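Local coordinates for protein succinate-semialdehyde dehydrogenase (Streptococcus pyogenes MGAS1882, PDB 4OGD) that catalyses the oxidation of succinic semialdehyde to succinate with NADP+ as cofactor, as a member of the aldehyde dehydrogenase family, at residues A[74-77]-A[83-86]; A[131-136]-A[255-260]; A[67-72]-A[160-165]. All blocks are in the same frame, centred on the assembly; numbering follows the deposited sequence.

Contact 1: A[74-77]-A[83-86]; sequences MGKL and GEVD
Lys76 overlaps Glu84 with the end of its chain, NZ leading: NZ lies 2.8 Å from Glu84 OE1 in a salt bridge that is also a hydrogen bond, and OE1 is approached almost along its own C-O direction. Behind the ammonium, Lys76 CE is 3.6 Å from Glu84 OE1. The two side chains meet at about a right angle, and both are needed to span the gap, because the nearest CA atoms, those of Lys76 and Glu84, remain 10.4 Å apart. Glu84 runs out extended from helix 78-103, its CG trans to the backbone N (chi1 -178°). Lys76 instead folds at its third torsion (chi3 60°), which turns NZ toward the carboxylate.

The ion pair is buried, and each charge is also bonded to residues 131-136, in the loop and at the start of helix 136-148. NZ donates to Asn132 O, while Glu84 OE2 accepts from the backbone N of Tyr135 and of Tyr136, so those N-H groups would favour an ionised carboxylate. On the Lys76 side, its backbone N makes a weak 3.6 Å bond to Met74 SD, and Gly75, with positive phi, takes the chain out of helix 63-74. Leu77 then stands at the N-cap of helix 78-103. The result is a short helix-loop-helix connection whose Lys-Glu pair also hydrogen-bonds to the backbone in and just after the WNFP motif of aldehyde dehydrogenases.

Contact 2: A[131-136]-A[255-260]; sequences WNFPYY and RLYNAG
Over one face of the Phe133 ring sits Asn258 ND2, 3.7 Å above the plane and displaced from the centre, and the Tyr257 ring lies at its edge. Phe133 belongs to the WNFP motif of aldehyde dehydrogenases, whose asparagine contributes to the oxyanion hole in relatives of this enzyme. The amide plane is turned 56° from the ring, so the two do not stack in parallel. The aromatic pair meets edge to edge, each touching atom lying near the plane of the other ring: Phe133 CZ is 3.7 Å from Tyr257 CE1, and Phe133 CE1 is 3.6 Å from Tyr257 OH. With CG trans to its carbonyl carbon, Phe133 presents its far rim to this neighbour.

Past the end of helix 244-256, Asn258, Ala259 and Gly260 all have positive phi, and Gly260 N bonds to Tyr257 O within that turn. The Asn258 backbone N is taken by Glu80 OE2, and the side chain of Asn132 by Gln261. The polar link between the segments is a bent hydrogen bond, with an N-H...O angle of 142°: Asn258 ND2 donates to Asn132 O at 3.1 Å, arriving above the carbonyl plane, 37° out of it.

Contact 3: A[67-72]-A[160-165]; sequences AEIMTK and CPRSAQ
Ile69 and Arg162 lie obliquely against each other, the methyl branch of the isoleucine on the aliphatic stem of the arginine and its longer branch over the charged head. They join helix 63-74 to helix 161-173, which follows strand 152-155 of the Rossmann-type sheet; the two short helical segments run roughly antiparallel (149°) with axes 8.8 Å apart. Contact is closest in backbone terms at Met70 and Ser163, whose CA atoms are 6.0 Å apart.

In Ile69, chi1 of -77° places CG1 beside the backbone N and leaves CG2 trans to it. Ile69 CG2 rests against Arg162 CG and the backbone N of Ser163, each at 3.7 Å, with Ser163 OG equally near. CD1 reaches over one face of the guanidinium, at a loose 4.1 Å from Arg162 NE. A bend at the second torsion of Arg162 (chi2 60°) turns the head so that one face is toward Ile69 CD1, and the isoleucine meets hydrocarbon and flat face together. The rim of the guanidinium is engaged otherwise: Gln165 CG lies at its edge in plane, and NH1 forms a salt bridge with Glu169.

Met70 adds a lighter touch, its CG 3.9 Å from Ser163 OG. That hydroxyl is hydrogen-bonded to Asp73 OD2, on the last turn of helix 63-74, while Arg162 NH1 makes a weak bond of 2.9 Å to Gln165 OE1.

How the contacts relate
Contacts 1 and 2 have centres about 7 Å apart, contacts 1 and 3 about 9 Å, and contacts 2 and 3 about 13 Å. Contact 1 falls between the two segments of contact 3 in sequence, and both its segments precede those of contact 2, whereas contacts 2 and 3 alternate along the chain. Helix 63-74 leads from contact 3 into the turn of contact 1, where Thr71 OG1 bonds to Lys76 O. The 131-136 loop, leaving strand 124-128 of the Rossmann-type sheet, packs Pro134 and Tyr135 on Ser163. The WNFP motif, which in relatives lies at the active site, is thus contacted from both helix 78-103 and helix 161-173.

Contact 1: A[74-77]-A[83-86]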
loop_
_atom_site.group_PDB
_atom_site.type_symbol
_atom_site.label_atom_id
_atom_site.label_comp_id
_atom_site.label_asym_id
_atom_site.label_seq_id
_atom_site.Cartn_x
_atom_site.Cartn_y
_atom_site.Cartn_z
ATOM N N MET A 74 0.944 -29.900 8.459
ATOM C CA MET A 74 0.300 -29.063 9.467
ATOM C C MET A 74 -0.992 -29.615 10.057
ATOM O O MET A 74 -1.638 -28.947 10.865
ATOM C CB MET A 74 0.134 -27.625 8.949
ATOM C CG MET A 74 -0.507 -27.496 7.575
ATOM S SD MET A 74 -2.250 -27.908 7.561
ATOM C CE MET A 74 -2.878 -26.671 8.709
ATOM N N GLY A 75 -1.366 -30.831 9.660
ATOM C CA GLY A 75 -2.411 -31.570 10.349
ATOM C C GLY A 75 -3.840 -31.489 9.853
ATOM O O GLY A 75 -4.698 -32.196 10.384
ATOM N N LYS A 76 -4.125 -30.632 8.873
ATOM C CA LYS A 76 -5.520 -30.420 8.497
ATOM C C LYS A 76 -6.130 -31.657 7.874
ATOM O O LYS A 76 -5.419 -32.491 7.311
ATOM C CB LYS A 76 -5.706 -29.213 7.569
ATOM C CG LYS A 76 -5.153 -29.364 6.161
ATOM C CD LYS A 76 -5.620 -28.195 5.285
ATOM C CE LYS A 76 -5.146 -26.837 5.818
ATOM N NZ LYS A 76 -5.831 -25.682 5.139
ATOM N N LEU A 77 -7.450 -31.768 7.988
ATOM C CA LEU A 77 -8.185 -32.869 7.375
ATOM C C LEU A 77 -7.789 -33.003 5.906
ATOM O O LEU A 77 -7.658 -32.006 5.194
ATOM C CB LEU A 77 -9.686 -32.617 7.479
ATOM C CG LEU A 77 -10.281 -32.490 8.878
ATOM C CD1 LEU A 77 -11.787 -32.309 8.775
ATOM C CD2 LEU A 77 -9.918 -33.685 9.745
ATOM N N GLY A 83 -9.844 -29.712 -0.876
ATOM C CA GLY A 83 -10.562 -28.501 -1.222
ATOM C C GLY A 83 -9.613 -27.337 -1.434
ATOM O O GLY A 83 -9.832 -26.505 -2.317
ATOM N N GLU A 84 -8.557 -27.267 -0.625
ATOM C CA GLU A 84 -7.583 -26.188 -0.792
ATOM C C GLU A 84 -6.896 -26.292 -2.149
ATOM O O GLU A 84 -6.697 -25.285 -2.835
ATOM C CB GLU A 84 -6.544 -26.180 0.330
ATOM C CG GLU A 84 -5.544 -25.027 0.210
ATOM C CD GLU A 84 -4.679 -24.849 1.440
ATOM O OE1 GLU A 84 -4.998 -25.426 2.506
ATOM O OE2 GLU A 84 -3.669 -24.121 1.339
ATOM N N VAL A 85 -6.530 -27.509 -2.542
ATOM C CA VAL A 85 -5.981 -27.711 -3.881
ATOM C C VAL A 85 -6.965 -27.239 -4.938
ATOM O O VAL A 85 -6.580 -26.526 -5.869
ATOM C CB VAL A 85 -5.628 -29.177 -4.157
ATOM C CG1 VAL A 85 -5.224 -29.341 -5.622
ATOM C CG2 VAL A 85 -4.509 -29.623 -3.242
ATOM N N ASP A 86 -8.231 -27.631 -4.793
ATOM C CA ASP A 86 -9.266 -27.253 -5.756
ATOM C C ASP A 86 -9.332 -25.740 -5.961
ATOM O O ASP A 86 -9.436 -25.260 -7.096
ATOM C CB ASP A 86 -10.647 -27.761 -5.321
ATOM C CG ASP A 86 -10.777 -29.274 -5.386
ATOM O OD1 ASP A 86 -9.919 -29.941 -6.004
ATOM O OD2 ASP A 86 -11.761 -29.800 -4.808
#

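Contact 2: A[131-136]-A[255-260]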
loop_
_atom_site.group_PDB
_atom_site.type_symbol
_atom_site.label_atom_id
_atom_site.label_comp_id
_atom_site.label_asym_id
_atom_site.label_seq_id
_atom_site.Cartn_x
_atom_site.Cartn_y
_atom_site.Cartn_z
ATOM N N TRP A 131 1.307 -21.261 7.849
ATOM C CA TRP A 131 0.998 -22.693 7.799
ATOM C C TRP A 131 -0.477 -23.066 7.679
ATOM O O TRP A 131 -0.798 -24.217 7.358
ATOM C CB TRP A 131 1.589 -23.402 9.027
ATOM C CG TRP A 131 1.201 -22.738 10.315
ATOM C CD1 TRP A 131 1.952 -21.862 11.039
ATOM C CD2 TRP A 131 -0.043 -22.879 11.016
ATOM N NE1 TRP A 131 1.256 -21.447 12.152
ATOM C CE2 TRP A 131 0.030 -22.061 12.162
ATOM C CE3 TRP A 131 -1.210 -23.622 10.793
ATOM C CZ2 TRP A 131 -1.021 -21.963 13.075
ATOM C CZ3 TRP A 131 -2.251 -23.517 11.691
ATOM C CH2 TRP A 131 -2.153 -22.693 12.821
ATOM N N ASN A 132 -1.398 -22.143 7.944
ATOM C CA ASN A 132 -2.791 -22.589 8.036
ATOM C C ASN A 132 -3.452 -22.964 6.704
ATOM O O ASN A 132 -4.317 -23.841 6.664
ATOM C CB ASN A 132 -3.660 -21.661 8.906
ATOM C CG ASN A 132 -3.834 -20.286 8.312
ATOM O OD1 ASN A 132 -3.031 -19.837 7.492
ATOM N ND2 ASN A 132 -4.905 -19.604 8.723
ATOM N N PHE A 133 -3.019 -22.311 5.624
ATOM C CA PHE A 133 -3.422 -22.678 4.267
ATOM C C PHE A 133 -2.155 -22.624 3.409
ATOM O O PHE A 133 -1.922 -21.656 2.681
ATOM C CB PHE A 133 -4.505 -21.733 3.719
ATOM C CG PHE A 133 -5.813 -21.807 4.458
ATOM C CD1 PHE A 133 -6.826 -22.656 4.029
ATOM C CD2 PHE A 133 -6.029 -21.020 5.588
ATOM C CE1 PHE A 133 -8.040 -22.724 4.720
ATOM C CE2 PHE A 133 -7.235 -21.077 6.278
ATOM C CZ PHE A 133 -8.239 -21.933 5.844
ATOM N N PRO A 134 -1.321 -23.668 3.509
ATOM C CA PRO A 134 0.048 -23.655 2.972
ATOM C C PRO A 134 0.122 -23.449 1.458
ATOM O O PRO A 134 1.118 -22.922 0.971
ATOM C CB PRO A 134 0.588 -25.046 3.328
ATOM C CG PRO A 134 -0.288 -25.545 4.416
ATOM C CD PRO A 134 -1.650 -24.959 4.140
ATOM N N TYR A 135 -0.907 -23.866 0.728
ATOM C CA TYR A 135 -0.909 -23.694 -0.723
ATOM C C TYR A 135 -1.706 -22.475 -1.179
ATOM O O TYR A 135 -1.223 -21.684 -1.996
ATOM C CB TYR A 135 -1.388 -24.978 -1.432
ATOM C CG TYR A 135 -0.225 -25.777 -1.969
ATOM C CD1 TYR A 135 0.786 -26.199 -1.127
ATOM C CD2 TYR A 135 -0.118 -26.079 -3.329
ATOM C CE1 TYR A 135 1.870 -26.905 -1.606
ATOM C CE2 TYR A 135 0.971 -26.794 -3.820
ATOM C CZ TYR A 135 1.963 -27.197 -2.948
ATOM O OH TYR A 135 3.062 -27.900 -3.412
ATOM N N TYR A 136 -2.925 -22.344 -0.665
ATOM C CA TYR A 136 -3.814 -21.241 -1.011
ATOM C C TYR A 136 -3.184 -19.883 -0.749
ATOM O O TYR A 136 -3.298 -18.987 -1.586
ATOM C CB TYR A 136 -5.149 -21.417 -0.275
ATOM C CG TYR A 136 -6.040 -20.198 -0.155
ATOM C CD1 TYR A 136 -6.811 -19.751 -1.231
ATOM C CD2 TYR A 136 -6.159 -19.537 1.053
ATOM C CE1 TYR A 136 -7.660 -18.648 -1.099
ATOM C CE2 TYR A 136 -6.991 -18.442 1.190
ATOM C CZ TYR A 136 -7.739 -18.003 0.117
ATOM O OH TYR A 136 -8.565 -16.906 0.268
ATOM N N ARG A 255 -17.001 -22.269 12.712
ATOM C CA ARG A 255 -16.003 -22.172 13.779
ATOM C C ARG A 255 -14.989 -23.314 13.816
ATOM O O ARG A 255 -13.874 -23.135 14.308
ATOM C CB ARG A 255 -16.663 -22.006 15.158
ATOM C CG ARG A 255 -15.675 -21.635 16.279
ATOM C CD ARG A 255 -14.806 -20.436 15.886
ATOM N NE ARG A 255 -13.959 -19.992 16.989
ATOM C CZ ARG A 255 -12.648 -19.793 16.904
ATOM N NH1 ARG A 255 -12.013 -19.987 15.753
ATOM N NH2 ARG A 255 -11.966 -19.393 17.973
ATOM N N LEU A 256 -15.363 -24.481 13.290
ATOM C CA LEU A 256 -14.533 -25.674 13.438
ATOM C C LEU A 256 -13.787 -26.136 12.182
ATOM O O LEU A 256 -12.948 -27.028 12.256
ATOM C CB LEU A 256 -15.352 -26.829 14.029
ATOM C CG LEU A 256 -15.957 -26.539 15.406
ATOM C CD1 LEU A 256 -16.722 -27.744 15.889
ATOM C CD2 LEU A 256 -14.868 -26.197 16.402
ATOM N N TYR A 257 -14.079 -25.527 11.040
ATOM C CA TYR A 257 -13.293 -25.792 9.837
ATOM C C TYR A 257 -11.833 -25.451 10.119
ATOM O O TYR A 257 -11.536 -24.415 10.736
ATOM C CB TYR A 257 -13.836 -24.959 8.679
ATOM C CG TYR A 257 -13.014 -25.015 7.419
ATOM C CD1 TYR A 257 -12.011 -24.081 7.190
ATOM C CD2 TYR A 257 -13.262 -25.973 6.446
ATOM C CE1 TYR A 257 -11.262 -24.109 6.050
ATOM C CE2 TYR A 257 -12.507 -26.006 5.279
ATOM C CZ TYR A 257 -11.508 -25.068 5.097
ATOM O OH TYR A 257 -10.728 -25.066 3.964
ATOM N N ASN A 258 -10.930 -26.328 9.689
ATOM C CA ASN A 258 -9.491 -26.186 9.942
ATOM C C ASN A 258 -9.190 -26.058 11.435
ATOM O O ASN A 258 -8.254 -25.365 11.837
ATOM C CB ASN A 258 -8.896 -25.013 9.139
ATOM C CG ASN A 258 -7.409 -25.192 8.836
ATOM O OD1 ASN A 258 -6.878 -26.306 8.838
ATOM N ND2 ASN A 258 -6.731 -24.082 8.547
ATOM N N ALA A 259 -10.019 -26.729 12.241
ATOM C CA ALA A 259 -9.951 -26.689 13.703
ATOM C C ALA A 259 -9.952 -25.271 14.262
ATOM O O ALA A 259 -9.384 -25.010 15.325
ATOM C CB ALA A 259 -8.734 -27.495 14.224
ATOM N N GLY A 260 -10.595 -24.356 13.545
ATOM C CA GLY A 260 -10.718 -22.979 14.000
ATOM C C GLY A 260 -9.507 -22.119 13.702
ATOM O O GLY A 260 -9.483 -20.941 14.061
#

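Contact 3: A[67-72]-A[160-165]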
loop_
_atom_site.group_PDB
_atom_site.type_symbol
_atom_site.label_atom_id
_atom_site.label_comp_id
_atom_site.label_asym_id
_atom_site.label_seq_id
_atom_site.Cartn_x
_atom_site.Cartn_y
_atom_site.Cartn_z
ATOM N N ALA A 67 -2.566 -32.580 -1.458
ATOM C CA ALA A 67 -3.418 -32.581 -0.273
ATOM C C ALA A 67 -2.728 -33.290 0.884
ATOM O O ALA A 67 -2.712 -32.782 2.008
ATOM C CB ALA A 67 -4.752 -33.234 -0.574
ATOM N N GLU A 68 -2.158 -34.465 0.620
ATOM C CA GLU A 68 -1.496 -35.203 1.696
ATOM C C GLU A 68 -0.256 -34.479 2.242
ATOM O O GLU A 68 0.037 -34.552 3.440
ATOM C CB GLU A 68 -1.139 -36.633 1.258
ATOM C CG GLU A 68 -0.450 -37.420 2.371
ATOM C CD GLU A 68 -0.311 -38.901 2.081
ATOM O OE1 GLU A 68 -0.782 -39.366 1.017
ATOM O OE2 GLU A 68 0.278 -39.600 2.935
ATOM N N ILE A 69 0.476 -33.795 1.367
ATOM C CA ILE A 69 1.640 -33.023 1.790
ATOM C C ILE A 69 1.217 -31.989 2.833
ATOM O O ILE A 69 1.883 -31.804 3.855
ATOM C CB ILE A 69 2.312 -32.332 0.591
ATOM C CG1 ILE A 69 3.131 -33.356 -0.197
ATOM C CG2 ILE A 69 3.206 -31.184 1.052
ATOM C CD1 ILE A 69 3.686 -32.824 -1.500
ATOM N N MET A 70 0.082 -31.345 2.592
ATOM C CA MET A 70 -0.405 -30.345 3.539
ATOM C C MET A 70 -0.862 -30.967 4.866
ATOM O O MET A 70 -0.536 -30.460 5.943
ATOM C CB MET A 70 -1.514 -29.511 2.913
ATOM C CG MET A 70 -1.021 -28.628 1.798
ATOM S SD MET A 70 -2.302 -27.481 1.262
ATOM C CE MET A 70 -2.987 -28.354 -0.142
ATOM N N THR A 71 -1.595 -32.072 4.785
ATOM C CA THR A 71 -2.023 -32.788 5.990
ATOM C C THR A 71 -0.828 -33.254 6.829
ATOM O O THR A 71 -0.803 -33.081 8.055
ATOM C CB THR A 71 -2.894 -33.998 5.621
ATOM O OG1 THR A 71 -4.113 -33.547 5.014
ATOM C CG2 THR A 71 -3.211 -34.834 6.871
ATOM N N LYS A 72 0.167 -33.845 6.173
ATOM C CA LYS A 72 1.348 -34.314 6.890
ATOM C C LYS A 72 2.199 -33.185 7.486
ATOM O O LYS A 72 2.856 -33.385 8.506
ATOM C CB LYS A 72 2.181 -35.269 6.017
ATOM C CG LYS A 72 1.441 -36.571 5.642
ATOM C CD LYS A 72 1.174 -37.450 6.867
ATOM C CE LYS A 72 0.204 -38.601 6.565
ATOM N NZ LYS A 72 0.770 -39.614 5.614
ATOM N N CYS A 160 5.795 -25.958 7.697
ATOM C CA CYS A 160 5.343 -26.535 6.425
ATOM C C CYS A 160 6.405 -26.481 5.313
ATOM O O CYS A 160 6.160 -25.974 4.217
ATOM C CB CYS A 160 3.982 -25.974 5.981
ATOM S SG CYS A 160 3.886 -24.200 5.742
ATOM N N PRO A 161 7.590 -27.035 5.589
ATOM C CA PRO A 161 8.658 -26.940 4.594
ATOM C C PRO A 161 8.437 -27.838 3.379
ATOM O O PRO A 161 8.912 -27.488 2.307
ATOM C CB PRO A 161 9.899 -27.376 5.375
ATOM C CG PRO A 161 9.366 -28.310 6.421
ATOM C CD PRO A 161 8.001 -27.809 6.777
ATOM N N ARG A 162 7.744 -28.966 3.524
ATOM C CA ARG A 162 7.474 -29.796 2.348
ATOM C C ARG A 162 6.457 -29.121 1.427
ATOM O O ARG A 162 6.596 -29.168 0.203
ATOM C CB ARG A 162 7.005 -31.200 2.742
ATOM C CG ARG A 162 6.743 -32.118 1.554
ATOM C CD ARG A 162 7.966 -32.361 0.676
ATOM N NE ARG A 162 7.582 -33.224 -0.437
ATOM C CZ ARG A 162 7.890 -33.010 -1.711
ATOM N NH1 ARG A 162 8.634 -31.972 -2.064
ATOM N NH2 ARG A 162 7.460 -33.858 -2.638
ATOM N N SER A 163 5.457 -28.471 2.014
ATOM C CA SER A 163 4.501 -27.694 1.225
ATOM C C SER A 163 5.253 -26.639 0.417
ATOM O O SER A 163 5.032 -26.484 -0.786
ATOM C CB SER A 163 3.454 -27.031 2.129
ATOM O OG SER A 163 2.710 -27.995 2.874
ATOM N N ALA A 164 6.170 -25.935 1.080
ATOM C CA ALA A 164 6.899 -24.839 0.454
ATOM C C ALA A 164 7.807 -25.345 -0.648
ATOM O O ALA A 164 7.863 -24.777 -1.738
ATOM C CB ALA A 164 7.719 -24.097 1.497
ATOM N N GLN A 165 8.547 -26.405 -0.350
ATOM C CA GLN A 165 9.469 -26.967 -1.326
ATOM C C GLN A 165 8.727 -27.522 -2.543
ATOM O O GLN A 165 9.128 -27.292 -3.686
ATOM C CB GLN A 165 10.285 -28.075 -0.668
ATOM C CG GLN A 165 11.119 -28.885 -1.646
ATOM C CD GLN A 165 11.743 -30.099 -0.992
ATOM O OE1 GLN A 165 11.049 -31.062 -0.638
ATOM N NE2 GLN A 165 13.061 -30.060 -0.820
#